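Local coordinates for protein acetate kinase (Entamoeba histolytica, PDB 4H0O) that probably catalyses the reversible transfer of a phosphoryl group to acetate, giving acetyl phosphate, as a member of the acetokinase family in the ASKHA superfamily, at residues Asp112-Val115 and Leu116-Lys120. Residues are numbered along the deposited sequence; the frame is centred on the assembly and turned at random.
Sequences DEVV and LKELK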
ATOM      1  N   ASP B 112     -11.773 -16.194  32.045  1.00 46.01           N
ATOM      2  CA  ASP B 112     -11.350 -17.064  33.141  1.00 53.25           C
ATOM      3  C   ASP B 112      -9.951 -16.669  33.615  1.00 57.29           C
ATOM      4  O   ASP B 112      -9.476 -15.575  33.309  1.00 56.84           O
ATOM      5  CB  ASP B 112     -11.393 -18.543  32.732  1.00 41.19           C
ATOM      6  CG  ASP B 112     -10.647 -18.821  31.434  1.00 58.29           C
ATOM      7  OD1 ASP B 112      -9.692 -18.085  31.107  1.00 60.65           O
ATOM      8  OD2 ASP B 112     -11.015 -19.792  30.738  1.00 62.29           O
ATOM      9  N   GLU B 113      -9.290 -17.564  34.347  1.00 57.62           N
ATOM     10  CA  GLU B 113      -7.947 -17.293  34.858  1.00 57.06           C
ATOM     11  C   GLU B 113      -6.902 -17.282  33.739  1.00 53.67           C
ATOM     12  O   GLU B 113      -5.977 -16.466  33.749  1.00 51.75           O
ATOM     13  CB  GLU B 113      -7.561 -18.317  35.928  1.00 61.63           C
ATOM     14  CG  GLU B 113      -6.284 -17.977  36.687  1.00 74.97           C
ATOM     15  CD  GLU B 113      -6.420 -16.724  37.537  1.00 95.41           C
ATOM     16  OE1 GLU B 113      -7.554 -16.401  37.954  1.00 86.39           O
ATOM     17  OE2 GLU B 113      -5.391 -16.060  37.787  1.00100.52           O
ATOM     18  N   VAL B 114      -7.054 -18.192  32.780  1.00 47.38           N
ATOM     19  CA  VAL B 114      -6.152 -18.262  31.632  1.00 58.88           C
ATOM     20  C   VAL B 114      -6.263 -17.005  30.766  1.00 50.39           C
ATOM     21  O   VAL B 114      -5.252 -16.385  30.424  1.00 43.63           O
ATOM     22  CB  VAL B 114      -6.428 -19.511  30.766  1.00 54.89           C
ATOM     23  CG1 VAL B 114      -5.519 -19.531  29.547  1.00 52.53           C
ATOM     24  CG2 VAL B 114      -6.240 -20.777  31.586  1.00 46.61           C
ATOM     25  N   VAL B 115      -7.497 -16.640  30.419  1.00 42.38           N
ATOM     26  CA  VAL B 115      -7.774 -15.440  29.634  1.00 49.69           C
ATOM     27  C   VAL B 115      -7.172 -14.180  30.269  1.00 48.80           C
ATOM     28  O   VAL B 115      -6.502 -13.395  29.594  1.00 42.99           O
ATOM     29  CB  VAL B 115      -9.296 -15.254  29.410  1.00 46.24           C
ATOM     30  CG1 VAL B 115      -9.604 -13.857  28.917  1.00 38.88           C
ATOM     31  CG2 VAL B 115      -9.824 -16.285  28.421  1.00 38.58           C
ATOM     32  N   LEU B 116      -7.402 -14.002  31.568  1.00 42.89           N
ATOM     33  CA  LEU B 116      -6.840 -12.870  32.305  1.00 47.35           C
ATOM     34  C   LEU B 116      -5.313 -12.843  32.229  1.00 45.78           C
ATOM     35  O   LEU B 116      -4.707 -11.782  32.058  1.00 46.77           O
ATOM     36  CB  LEU B 116      -7.297 -12.898  33.767  1.00 44.88           C
ATOM     37  CG  LEU B 116      -8.710 -12.391  34.055  1.00 49.21           C
ATOM     38  CD1 LEU B 116      -9.138 -12.738  35.474  1.00 44.40           C
ATOM     39  CD2 LEU B 116      -8.792 -10.886  33.828  1.00 38.37           C
ATOM     40  N   LYS B 117      -4.699 -14.016  32.352  1.00 43.82           N
ATOM     41  CA  LYS B 117      -3.249 -14.148  32.255  1.00 45.58           C
ATOM     42  C   LYS B 117      -2.750 -13.765  30.859  1.00 50.59           C
ATOM     43  O   LYS B 117      -1.725 -13.094  30.719  1.00 48.11           O
ATOM     44  CB  LYS B 117      -2.837 -15.584  32.595  1.00 50.90           C
ATOM     45  CG  LYS B 117      -1.391 -15.930  32.279  1.00 59.21           C
ATOM     46  CD  LYS B 117      -1.241 -17.427  32.038  1.00 73.93           C
ATOM     47  CE  LYS B 117      -2.262 -17.915  31.013  1.00 68.01           C
ATOM     48  NZ  LYS B 117      -2.173 -19.380  30.744  1.00 75.97           N
ATOM     49  N   GLU B 118      -3.485 -14.182  29.832  1.00 41.30           N
ATOM     50  CA  GLU B 118      -3.107 -13.896  28.452  1.00 45.22           C
ATOM     51  C   GLU B 118      -3.362 -12.436  28.072  1.00 43.43           C
ATOM     52  O   GLU B 118      -2.604 -11.853  27.299  1.00 47.89           O
ATOM     53  CB  GLU B 118      -3.827 -14.840  27.482  1.00 48.94           C
ATOM     54  CG  GLU B 118      -3.378 -16.297  27.564  1.00 51.83           C
ATOM     55  CD  GLU B 118      -1.962 -16.515  27.054  1.00 54.26           C
ATOM     56  OE1 GLU B 118      -1.426 -15.625  26.359  1.00 54.21           O
ATOM     57  OE2 GLU B 118      -1.384 -17.583  27.347  1.00 65.84           O
ATOM     58  N   LEU B 119      -4.426 -11.854  28.617  1.00 39.42           N
ATOM     59  CA  LEU B 119      -4.719 -10.437  28.409  1.00 44.80           C
ATOM     60  C   LEU B 119      -3.614  -9.561  28.999  1.00 44.63           C
ATOM     61  O   LEU B 119      -3.241  -8.533  28.425  1.00 38.59           O
ATOM     62  CB  LEU B 119      -6.070 -10.065  29.029  1.00 33.67           C
ATOM     63  CG  LEU B 119      -7.338 -10.572  28.334  1.00 35.78           C
ATOM     64  CD1 LEU B 119      -8.577 -10.296  29.180  1.00 30.23           C
ATOM     65  CD2 LEU B 119      -7.484  -9.936  26.960  1.00 35.38           C
ATOM     66  N   LYS B 120      -3.092  -9.984  30.147  1.00 46.14           N
ATOM     67  CA  LYS B 120      -2.026  -9.271  30.844  1.00 45.56           C
ATOM     68  C   LYS B 120      -0.763  -9.148  29.994  1.00 41.36           C
ATOM     69  O   LYS B 120      -0.073  -8.129  30.036  1.00 47.07           O
ATOM     70  CB  LYS B 120      -1.706  -9.984  32.161  1.00 55.75           C
ATOM     71  CG  LYS B 120      -0.609  -9.341  32.993  1.00 54.19           C
ATOM     72  CD  LYS B 120      -1.047  -8.001  33.562  1.00 55.58           C
ATOM     73  CE  LYS B 120      -0.060  -7.500  34.613  1.00 78.04           C
ATOM     74  NZ  LYS B 120       1.336  -7.407  34.095  1.00 70.48           N
TER
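Val115 O takes the N-H of Leu119 at 2.8 Å, nearly along its own C=O axis, while the isobutyl group of Leu119 packs beside the same oxygen, with CG 3.2 Å from Val115 O. The two side chains run alongside each other and point the same way, Val115 CG1 resting 3.7 Å from Leu119 CD1. With Val115 CG1 set anti to the backbone N (chi1 166°), this methyl is directed toward the next turn, where the leucine lies. Asp112 holds the start of the helix as its N-cap: OD1 receives the N-H of Val115 at 2.7 Å in an almost straight bond (174°), and the backbone O of Asp112 accepts from Leu116 N at 3.1 Å. The carboxylate thus serves a first-turn amide, which has no acceptor within the helix one turn back. Helix 113-120 follows the short edge strand 109-110 of the eight-stranded sheet, and it packs on helix 129-143, where Phe134 meets Leu119 and Ile137 meets Leu116. Phe105 also touches Leu119, whose side chain lies about 10 Å from those of Arg97 and Asp154, the predicted substrate-binding and catalytic residues. On the exposed side, Lys117 bends at chi3 (51°) and lies along Val114, bringing NZ to 3.6 Å from Val114 CG1. From there the ammonium forms a long salt bridge with Glu118, NZ to OE2 being 3.9 Å.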